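Local atomic coordinates of type II restriction enzyme NlaIV (Neisseria lactamica, PDB entry 6QM2), a protein that cleaves double-stranded DNA at the sequence 5'-GGNNCC-3', cutting after the third base to give fragments with terminal 5'-phosphates. Residues 187-192 with 241-246; 194-199 with 231-236; 157-162 with 202-207. One frame throughout, in Å; residues are numbered along the deposited sequence.

Contact 1: residues 187-192 with 241-246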
loop_
_atom_site.group_PDB
_atom_site.type_symbol
_atom_site.label_atom_id
_atom_site.label_comp_id
_atom_site.label_asym_id
_atom_site.label_seq_id
_atom_site.Cartn_x
_atom_site.Cartn_y
_atom_site.Cartn_z
ATOM N N MET A 187 -23.847 -18.325 10.062
ATOM C CA MET A 187 -24.219 -16.944 9.766
ATOM C C MET A 187 -25.658 -16.719 10.216
ATOM O O MET A 187 -26.408 -17.683 10.398
ATOM C CB MET A 187 -24.102 -16.648 8.267
ATOM C CG MET A 187 -22.744 -16.939 7.638
ATOM S SD MET A 187 -21.358 -16.049 8.376
ATOM C CE MET A 187 -20.628 -17.331 9.391
ATOM N N PHE A 188 -26.041 -15.454 10.390
ATOM C CA PHE A 188 -27.398 -15.115 10.828
ATOM C C PHE A 188 -28.431 -15.553 9.783
ATOM O O PHE A 188 -28.248 -15.327 8.583
ATOM C CB PHE A 188 -27.550 -13.621 11.122
ATOM C CG PHE A 188 -26.725 -13.137 12.282
ATOM C CD1 PHE A 188 -27.109 -13.417 13.589
ATOM C CD2 PHE A 188 -25.579 -12.375 12.071
ATOM C CE1 PHE A 188 -26.356 -12.961 14.666
ATOM C CE2 PHE A 188 -24.826 -11.911 13.142
ATOM C CZ PHE A 188 -25.214 -12.207 14.443
ATOM N N GLU A 189 -29.504 -16.184 10.255
ATOM C CA GLU A 189 -30.536 -16.757 9.382
ATOM C C GLU A 189 -31.422 -15.695 8.726
ATOM O O GLU A 189 -31.902 -15.887 7.606
ATOM C CB GLU A 189 -31.402 -17.747 10.169
ATOM C CG GLU A 189 -30.645 -19.001 10.594
ATOM C CD GLU A 189 -31.333 -19.804 11.689
ATOM O OE1 GLU A 189 -32.461 -19.458 12.113
ATOM O OE2 GLU A 189 -30.725 -20.799 12.132
ATOM N N CYS A 190 -31.631 -14.583 9.428
ATOM C CA CYS A 190 -32.464 -13.493 8.938
ATOM C C CYS A 190 -32.012 -12.141 9.488
ATOM O O CYS A 190 -31.202 -12.069 10.420
ATOM C CB CYS A 190 -33.907 -13.738 9.357
ATOM S SG CYS A 190 -34.116 -13.758 11.151
ATOM N N LEU A 191 -32.568 -11.081 8.908
ATOM C CA LEU A 191 -32.318 -9.707 9.343
ATOM C C LEU A 191 -32.622 -9.483 10.827
ATOM O O LEU A 191 -31.845 -8.837 11.522
ATOM C CB LEU A 191 -33.145 -8.732 8.496
ATOM C CG LEU A 191 -33.152 -7.255 8.892
ATOM C CD1 LEU A 191 -31.741 -6.701 8.910
ATOM C CD2 LEU A 191 -34.024 -6.462 7.934
ATOM N N GLU A 192 -33.744 -10.017 11.304
ATOM C CA GLU A 192 -34.191 -9.767 12.682
ATOM C C GLU A 192 -33.164 -10.252 13.706
ATOM O O GLU A 192 -32.900 -9.564 14.698
ATOM C CB GLU A 192 -35.560 -10.415 12.962
ATOM C CG GLU A 192 -36.756 -9.738 12.287
ATOM C CD GLU A 192 -37.015 -10.185 10.850
ATOM O OE1 GLU A 192 -36.277 -11.053 10.328
ATOM O OE2 GLU A 192 -37.971 -9.659 10.233
ATOM N N HIS A 241 -28.693 -19.335 21.294
ATOM C CA HIS A 241 -28.349 -20.758 21.128
ATOM C C HIS A 241 -28.136 -21.202 19.669
ATOM O O HIS A 241 -27.297 -22.064 19.404
ATOM C CB HIS A 241 -29.389 -21.666 21.806
ATOM C CG HIS A 241 -30.735 -21.661 21.147
ATOM N ND1 HIS A 241 -31.020 -22.426 20.035
ATOM C CD2 HIS A 241 -31.877 -21.002 21.451
ATOM C CE1 HIS A 241 -32.276 -22.228 19.676
ATOM N NE2 HIS A 241 -32.819 -21.369 20.520
ATOM N N LYS A 242 -28.877 -20.608 18.736
ATOM C CA LYS A 242 -28.732 -20.923 17.307
ATOM C C LYS A 242 -27.358 -20.548 16.738
ATOM O O LYS A 242 -26.922 -21.136 15.744
ATOM C CB LYS A 242 -29.809 -20.211 16.477
ATOM C CG LYS A 242 -31.246 -20.614 16.784
ATOM C CD LYS A 242 -32.220 -20.112 15.723
ATOM C CE LYS A 242 -32.360 -18.597 15.736
ATOM N NZ LYS A 242 -33.344 -18.113 14.730
ATOM N N TYR A 243 -26.699 -19.565 17.361
ATOM C CA TYR A 243 -25.463 -18.963 16.845
ATOM C C TYR A 243 -24.192 -19.209 17.685
ATOM O O TYR A 243 -23.080 -19.005 17.189
ATOM C CB TYR A 243 -25.716 -17.461 16.643
ATOM C CG TYR A 243 -26.882 -17.210 15.706
ATOM C CD1 TYR A 243 -26.807 -17.589 14.364
ATOM C CD2 TYR A 243 -28.073 -16.636 16.162
ATOM C CE1 TYR A 243 -27.873 -17.392 13.500
ATOM C CE2 TYR A 243 -29.147 -16.429 15.299
ATOM C CZ TYR A 243 -29.041 -16.809 13.967
ATOM O OH TYR A 243 -30.086 -16.614 13.089
ATOM N N LYS A 244 -24.354 -19.646 18.935
ATOM C CA LYS A 244 -23.226 -19.956 19.820
ATOM C C LYS A 244 -22.934 -21.457 19.749
ATOM O O LYS A 244 -23.490 -22.158 18.898
ATOM C CB LYS A 244 -23.561 -19.538 21.260
ATOM C CG LYS A 244 -23.866 -18.058 21.446
ATOM C CD LYS A 244 -22.620 -17.183 21.435
ATOM C CE LYS A 244 -22.960 -15.786 21.934
ATOM N NZ LYS A 244 -21.787 -14.879 21.973
ATOM N N LYS A 245 -22.051 -21.936 20.628
ATOM C CA LYS A 245 -21.820 -23.370 20.827
ATOM C C LYS A 245 -22.741 -23.868 21.945
ATOM O O LYS A 245 -23.492 -24.827 21.753
ATOM C CB LYS A 245 -20.360 -23.672 21.202
ATOM C CG LYS A 245 -19.291 -23.224 20.201
ATOM C CD LYS A 245 -18.917 -21.742 20.241
ATOM C CE LYS A 245 -18.564 -21.218 21.631
ATOM N NZ LYS A 245 -18.128 -19.794 21.608
ATOM N N LYS A 246 -22.662 -23.215 23.109
ATOM C CA LYS A 246 -23.457 -23.565 24.298
ATOM C C LYS A 246 -24.089 -22.301 24.887
ATOM O O LYS A 246 -24.051 -22.041 26.090
ATOM C CB LYS A 246 -22.577 -24.261 25.350
ATOM C CG LYS A 246 -21.972 -25.587 24.897
ATOM C CD LYS A 246 -20.597 -25.842 25.503
ATOM C CE LYS A 246 -19.765 -26.769 24.631
ATOM N NZ LYS A 246 -18.346 -26.797 25.075
ATOM O OXT LYS A 246 -24.663 -21.495 24.152
#

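Contact 2: residues 194-199 with 231-236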
loop_
_atom_site.group_PDB
_atom_site.type_symbol
_atom_site.label_atom_id
_atom_site.label_comp_id
_atom_site.label_asym_id
_atom_site.label_seq_id
_atom_site.Cartn_x
_atom_site.Cartn_y
_atom_site.Cartn_z
ATOM N N PHE A 194 -29.807 -10.783 13.161
ATOM C CA PHE A 194 -28.667 -9.857 13.034
ATOM C C PHE A 194 -28.884 -8.592 13.872
ATOM O O PHE A 194 -28.014 -8.195 14.644
ATOM C CB PHE A 194 -28.427 -9.492 11.558
ATOM C CG PHE A 194 -27.387 -8.416 11.338
ATOM C CD1 PHE A 194 -26.038 -8.732 11.297
ATOM C CD2 PHE A 194 -27.758 -7.087 11.156
ATOM C CE1 PHE A 194 -25.081 -7.747 11.089
ATOM C CE2 PHE A 194 -26.805 -6.099 10.950
ATOM C CZ PHE A 194 -25.464 -6.428 10.917
ATOM N N VAL A 195 -30.057 -7.983 13.727
ATOM C CA VAL A 195 -30.385 -6.759 14.452
ATOM C C VAL A 195 -30.456 -7.036 15.954
ATOM O O VAL A 195 -30.009 -6.206 16.753
ATOM C CB VAL A 195 -31.699 -6.114 13.939
ATOM C CG1 VAL A 195 -32.122 -4.936 14.815
ATOM C CG2 VAL A 195 -31.539 -5.655 12.491
ATOM N N SER A 196 -31.009 -8.195 16.330
ATOM C CA SER A 196 -31.038 -8.620 17.738
ATOM C C SER A 196 -29.635 -8.710 18.327
ATOM O O SER A 196 -29.415 -8.303 19.472
ATOM C CB SER A 196 -31.745 -9.966 17.907
ATOM O OG SER A 196 -31.739 -10.369 19.270
ATOM N N ALA A 197 -28.698 -9.238 17.537
ATOM C CA ALA A 197 -27.288 -9.281 17.928
ATOM C C ALA A 197 -26.721 -7.874 18.113
ATOM O O ALA A 197 -26.061 -7.607 19.123
ATOM C CB ALA A 197 -26.466 -10.058 16.910
ATOM N N ILE A 198 -27.007 -6.981 17.158
ATOM C CA ILE A 198 -26.566 -5.579 17.243
ATOM C C ILE A 198 -27.112 -4.948 18.522
ATOM O O ILE A 198 -26.358 -4.338 19.271
ATOM C CB ILE A 198 -26.999 -4.717 16.023
ATOM C CG1 ILE A 198 -26.375 -5.218 14.704
ATOM C CG2 ILE A 198 -26.640 -3.245 16.238
ATOM C CD1 ILE A 198 -24.876 -5.040 14.579
ATOM N N GLU A 199 -28.411 -5.120 18.771
ATOM C CA GLU A 199 -29.057 -4.556 19.962
ATOM C C GLU A 199 -28.319 -4.931 21.239
ATOM O O GLU A 199 -28.023 -4.068 22.064
ATOM C CB GLU A 199 -30.516 -5.018 20.076
ATOM C CG GLU A 199 -31.306 -4.335 21.192
ATOM C CD GLU A 199 -32.572 -5.080 21.586
ATOM O OE1 GLU A 199 -33.139 -5.823 20.748
ATOM O OE2 GLU A 199 -33.003 -4.909 22.748
ATOM N N ILE A 231 -41.634 -4.359 12.451
ATOM C CA ILE A 231 -40.665 -5.451 12.527
ATOM C C ILE A 231 -40.489 -5.837 13.996
ATOM O O ILE A 231 -40.441 -4.966 14.873
ATOM C CB ILE A 231 -39.317 -5.076 11.858
ATOM C CG1 ILE A 231 -38.459 -6.326 11.630
ATOM C CG2 ILE A 231 -38.550 -4.032 12.668
ATOM C CD1 ILE A 231 -37.205 -6.064 10.823
ATOM N N SER A 232 -40.425 -7.142 14.255
ATOM C CA SER A 232 -40.258 -7.668 15.605
ATOM C C SER A 232 -38.842 -8.232 15.763
ATOM O O SER A 232 -38.492 -9.255 15.156
ATOM C CB SER A 232 -41.316 -8.734 15.901
ATOM O OG SER A 232 -41.477 -8.898 17.302
ATOM N N ILE A 233 -38.032 -7.535 16.561
ATOM C CA ILE A 233 -36.666 -7.950 16.866
ATOM C C ILE A 233 -36.717 -8.859 18.093
ATOM O O ILE A 233 -37.085 -8.401 19.173
ATOM C CB ILE A 233 -35.750 -6.731 17.160
ATOM C CG1 ILE A 233 -35.762 -5.737 15.985
ATOM C CG2 ILE A 233 -34.327 -7.178 17.490
ATOM C CD1 ILE A 233 -35.399 -6.332 14.634
ATOM N N PRO A 234 -36.353 -10.146 17.942
ATOM C CA PRO A 234 -36.368 -11.016 19.127
ATOM C C PRO A 234 -35.297 -10.635 20.150
ATOM O O PRO A 234 -34.316 -9.978 19.795
ATOM C CB PRO A 234 -36.091 -12.406 18.548
ATOM C CG PRO A 234 -35.366 -12.157 17.273
ATOM C CD PRO A 234 -35.896 -10.862 16.735
ATOM N N ARG A 235 -35.506 -11.020 21.410
ATOM C CA ARG A 235 -34.478 -10.848 22.442
ATOM C C ARG A 235 -33.316 -11.775 22.107
ATOM O O ARG A 235 -33.536 -12.909 21.685
ATOM C CB ARG A 235 -35.017 -11.165 23.838
ATOM C CG ARG A 235 -35.966 -10.117 24.406
ATOM C CD ARG A 235 -36.155 -10.267 25.917
ATOM N NE ARG A 235 -36.438 -11.656 26.322
ATOM C CZ ARG A 235 -35.653 -12.455 27.064
ATOM N NH1 ARG A 235 -36.063 -13.696 27.333
ATOM N NH2 ARG A 235 -34.475 -12.052 27.555
ATOM N N TRP A 236 -32.087 -11.286 22.274
ATOM C CA TRP A 236 -30.892 -12.068 21.927
ATOM C C TRP A 236 -30.775 -13.333 22.774
ATOM O O TRP A 236 -30.401 -14.389 22.261
ATOM C CB TRP A 236 -29.622 -11.224 22.070
ATOM C CG TRP A 236 -28.355 -11.990 21.798
ATOM C CD1 TRP A 236 -27.354 -12.262 22.687
ATOM C CD2 TRP A 236 -27.965 -12.592 20.559
ATOM N NE1 TRP A 236 -26.357 -12.985 22.075
ATOM C CE2 TRP A 236 -26.708 -13.203 20.768
ATOM C CE3 TRP A 236 -28.548 -12.666 19.290
ATOM C CZ2 TRP A 236 -26.023 -13.884 19.756
ATOM C CZ3 TRP A 236 -27.866 -13.346 18.277
ATOM C CH2 TRP A 236 -26.617 -13.946 18.520
HETATM O O HOH W 1 -31.453 -8.229 21.627
HETATM O O HOH W 2 -34.965 -7.571 21.377
#

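Contact 3: residues 157-162 with 202-207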
loop_
_atom_site.group_PDB
_atom_site.type_symbol
_atom_site.label_atom_id
_atom_site.label_comp_id
_atom_site.label_asym_id
_atom_site.label_seq_id
_atom_site.Cartn_x
_atom_site.Cartn_y
_atom_site.Cartn_z
ATOM N N GLY A 157 -17.973 -14.460 23.376
ATOM C CA GLY A 157 -17.888 -13.319 24.300
ATOM C C GLY A 157 -18.649 -12.062 23.902
ATOM O O GLY A 157 -18.726 -11.108 24.687
ATOM N N TRP A 158 -19.184 -12.043 22.678
ATOM C CA TRP A 158 -19.999 -10.935 22.171
ATOM C C TRP A 158 -21.124 -11.489 21.316
ATOM O O TRP A 158 -20.992 -12.573 20.744
ATOM C CB TRP A 158 -19.149 -9.972 21.340
ATOM C CG TRP A 158 -18.017 -9.388 22.103
ATOM C CD1 TRP A 158 -16.772 -9.921 22.257
ATOM C CD2 TRP A 158 -18.025 -8.166 22.844
ATOM N NE1 TRP A 158 -15.999 -9.103 23.043
ATOM C CE2 TRP A 158 -16.741 -8.015 23.416
ATOM C CE3 TRP A 158 -18.987 -7.175 23.072
ATOM C CZ2 TRP A 158 -16.395 -6.916 24.202
ATOM C CZ3 TRP A 158 -18.643 -6.081 23.856
ATOM C CH2 TRP A 158 -17.356 -5.962 24.413
ATOM N N ALA A 159 -22.219 -10.739 21.214
ATOM C CA ALA A 159 -23.384 -11.187 20.449
ATOM C C ALA A 159 -23.119 -11.207 18.945
ATOM O O ALA A 159 -23.622 -12.088 18.250
ATOM C CB ALA A 159 -24.603 -10.335 20.769
ATOM N N ILE A 160 -22.335 -10.244 18.453
ATOM C CA ILE A 160 -21.927 -10.200 17.036
ATOM C C ILE A 160 -20.406 -10.313 16.917
ATOM O O ILE A 160 -19.679 -9.919 17.833
ATOM C CB ILE A 160 -22.444 -8.923 16.308
ATOM C CG1 ILE A 160 -22.296 -9.073 14.786
ATOM C CG2 ILE A 160 -21.735 -7.657 16.795
ATOM C CD1 ILE A 160 -23.114 -8.090 13.984
ATOM N N ASN A 161 -19.938 -10.866 15.794
ATOM C CA ASN A 161 -18.507 -11.016 15.534
ATOM C C ASN A 161 -17.836 -9.660 15.372
ATOM O O ASN A 161 -18.150 -8.913 14.448
ATOM C CB ASN A 161 -18.248 -11.871 14.287
ATOM C CG ASN A 161 -16.772 -12.195 14.096
ATOM O OD1 ASN A 161 -16.025 -12.348 15.066
ATOM N ND2 ASN A 161 -16.346 -12.302 12.841
ATOM N N LEU A 162 -16.903 -9.375 16.278
ATOM C CA LEU A 162 -16.247 -8.081 16.382
ATOM C C LEU A 162 -14.735 -8.208 16.345
ATOM O O LEU A 162 -14.170 -9.291 16.517
ATOM C CB LEU A 162 -16.625 -7.421 17.702
ATOM C CG LEU A 162 -18.078 -6.989 17.849
ATOM C CD1 LEU A 162 -18.391 -6.762 19.320
ATOM C CD2 LEU A 162 -18.361 -5.747 17.020
ATOM N N VAL A 202 -24.775 -3.549 21.627
ATOM C CA VAL A 202 -24.812 -2.157 22.083
ATOM C C VAL A 202 -24.676 -2.096 23.609
ATOM O O VAL A 202 -23.904 -1.293 24.127
ATOM C CB VAL A 202 -26.094 -1.410 21.606
ATOM C CG1 VAL A 202 -26.257 -0.068 22.305
ATOM C CG2 VAL A 202 -26.060 -1.175 20.101
ATOM N N TYR A 203 -25.419 -2.950 24.310
ATOM C CA TYR A 203 -25.364 -3.012 25.777
ATOM C C TYR A 203 -24.070 -3.637 26.300
ATOM O O TYR A 203 -23.506 -3.155 27.288
ATOM C CB TYR A 203 -26.565 -3.784 26.330
ATOM C CG TYR A 203 -26.549 -3.922 27.834
ATOM C CD1 TYR A 203 -26.604 -2.798 28.655
ATOM C CD2 TYR A 203 -26.463 -5.171 28.440
ATOM C CE1 TYR A 203 -26.587 -2.917 30.034
ATOM C CE2 TYR A 203 -26.445 -5.300 29.820
ATOM C CZ TYR A 203 -26.507 -4.170 30.612
ATOM O OH TYR A 203 -26.487 -4.296 31.979
ATOM N N GLN A 204 -23.631 -4.717 25.646
ATOM C CA GLN A 204 -22.383 -5.416 26.003
ATOM C C GLN A 204 -21.170 -4.493 25.941
ATOM O O GLN A 204 -20.317 -4.526 26.818
ATOM C CB GLN A 204 -22.143 -6.616 25.076
ATOM C CG GLN A 204 -23.103 -7.784 25.286
ATOM C CD GLN A 204 -22.937 -8.888 24.251
ATOM O OE1 GLN A 204 -22.262 -8.712 23.232
ATOM N NE2 GLN A 204 -23.562 -10.037 24.503
ATOM N N ASN A 205 -21.117 -3.676 24.894
ATOM C CA ASN A 205 -20.021 -2.741 24.648
ATOM C C ASN A 205 -20.133 -1.544 25.597
ATOM O O ASN A 205 -21.093 -0.790 25.499
ATOM C CB ASN A 205 -20.092 -2.282 23.186
ATOM C CG ASN A 205 -18.975 -1.334 22.792
ATOM O OD1 ASN A 205 -18.102 -0.990 23.592
ATOM N ND2 ASN A 205 -18.998 -0.913 21.532
ATOM N N PRO A 206 -19.149 -1.357 26.506
ATOM C CA PRO A 206 -19.198 -0.195 27.413
ATOM C C PRO A 206 -19.271 1.165 26.710
ATOM O O PRO A 206 -19.871 2.093 27.247
ATOM C CB PRO A 206 -17.891 -0.306 28.213
ATOM C CG PRO A 206 -17.520 -1.743 28.142
ATOM C CD PRO A 206 -17.973 -2.205 26.786
ATOM N N ALA A 207 -18.665 1.272 25.527
ATOM C CA ALA A 207 -18.669 2.511 24.748
ATOM C C ALA A 207 -20.065 2.926 24.273
ATOM O O ALA A 207 -20.391 4.113 24.285
ATOM C CB ALA A 207 -17.725 2.385 23.558
#

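Contact 1: residues 187-192 with 241-246
F188 and Y243 bring the two backbones to 7.4 Å between their CA atoms, where the loop leading into helix 191-204 passes the C-terminal chain that follows helix 236-239. The Y243 side chain reaches across and meets the loop with its ring and its hydroxyl. F188 stands with its edge toward one ring face of Y243, CD1 lying over the centre and 3.9 Å from Y243 CZ. The ring planes are 56° apart, an edge-to-face aromatic pair. CB of K242 lies over the opposite face, toward the rim. At the ring edge, M187 O comes to 3.4 Å from Y243 CE1, and the backbone N of E189 donates to Y243 OH at 2.9 Å along an almost straight line, 170° at the hydrogen. The same hydroxyl also hydrogen-bonds D193, and E189 N and D193 both hold it. K242 bends at its third torsion (chi3 -68°) and brings NZ to 3.1 Å from E189 OE1, a salt bridge that meets the carboxylate from above its plane. K242 NZ pairs with D193 as well, its stronger partner, and the lysine lies between two carboxylates. C190 occupies the N-cap position of helix 191-204, its side chain capping a backbone N of the first turn. Aromatic pair, tyrosine-to-backbone bond and salt bridge together pack the C-terminal chain on the loop entering that helix, in an endonuclease of the PDDEXK clan.

Contact 2: residues 194-199 with 231-236
S196 holds OG anti to its own N (chi1 179°), which turns the hydroxyl to P234 O, while I233 carries CG1 beside its N (chi1 -56°), putting CD1 on V195 and CG2 against the helix backbone. The serine hydroxyl donates to P234 O at 2.7 Å, approaching from above the carbonyl plane, 40° out of it. I233 CG2 rests 3.6 Å from S196 CA, and I233 CD1 lies equally near V195 CG1, the two side chains crossing at about a right angle. F219 of helix 215-227 also touches V195. On the other flank, A197 CB sits over the face of the six-membered ring of W236, 4.2 Å from its centroid, a CH-pi contact; S196 OG lies at the edge of the same indole, near its plane. E199 runs past I233 in the opposite direction and brings OE1 to 3.7 Å from I233 CG2. A water links the segments loosely, donating to S196 O at 3.0 Å and, more weakly, to E199 OE1, while accepting a weak bond from W236 N. Toward the loop that enters helix 236-239, helix 191-204 thus mixes apolar packing (V195 and A197 against I233 and W236) with one buried serine bond and water. S196 OG satisfies P234 O, whereas within this contact W236 N has a merely weak bond to the water.

Contact 3: residues 157-162 with 202-207
W158 and Q204 form the close part of this contact, while the far rim of the indole, toward P206, is looser. W158 and Q204 run past each other in opposite directions, ring and amide planes 72° apart. Q204 is extended beyond CG (chi2 174°), which carries its amide to the backbone around A159. Its OE1 accepts from A159 N at 2.9 Å, in the carbonyl plane and on a lone pair, with 153° at the hydrogen. The same oxygen lies 3.3 Å from W158 CA, and Q204 CB packs 3.7 Å from W158 CZ3. A159 CB packs beside the amide and also rests on T201, one turn back along the helix. The outgoing end of helix 191-204 is marked by N205, whose OD1 accepts from A207 N at 3.0 Å, an Asx turn just after the helix; the donor stands above the carbonyl plane. N205 N comes to the indole edge, in its plane, 3.6 Å from W158 CZ3. L162 CD1 lies over one face of the indole, toward the rim, and V169 of strand 168-172 also touches W158, joining the small antiparallel sheet to the helix end. Beyond N205 the packing thins: W158 CH2 approaches P206 CD no nearer than 4.5 Å, and P206 is exposed to solvent.

Following the chain from the N terminus, segment 157-162 comes first, in the loop between strands 138-147 and 162-165; it meets 202-207 after strands 162-165 and 168-172 and most of helix 191-204, closing the loop of contact 3. Residues 187-192 and 194-199 fall inside that loop, but their partners lie beyond it, so contacts 1 and 2 both cross contact 3. Contact 2 is nested within the larger loop that contact 1 closes with the C-terminal tail. All three use helix 191-204, at the loop entering it, its middle and its end. They also touch: F188 CZ packs on A197 CB, W236 CZ2 on A159 O, and K244 NZ probably hydrogen-bonds W158 O.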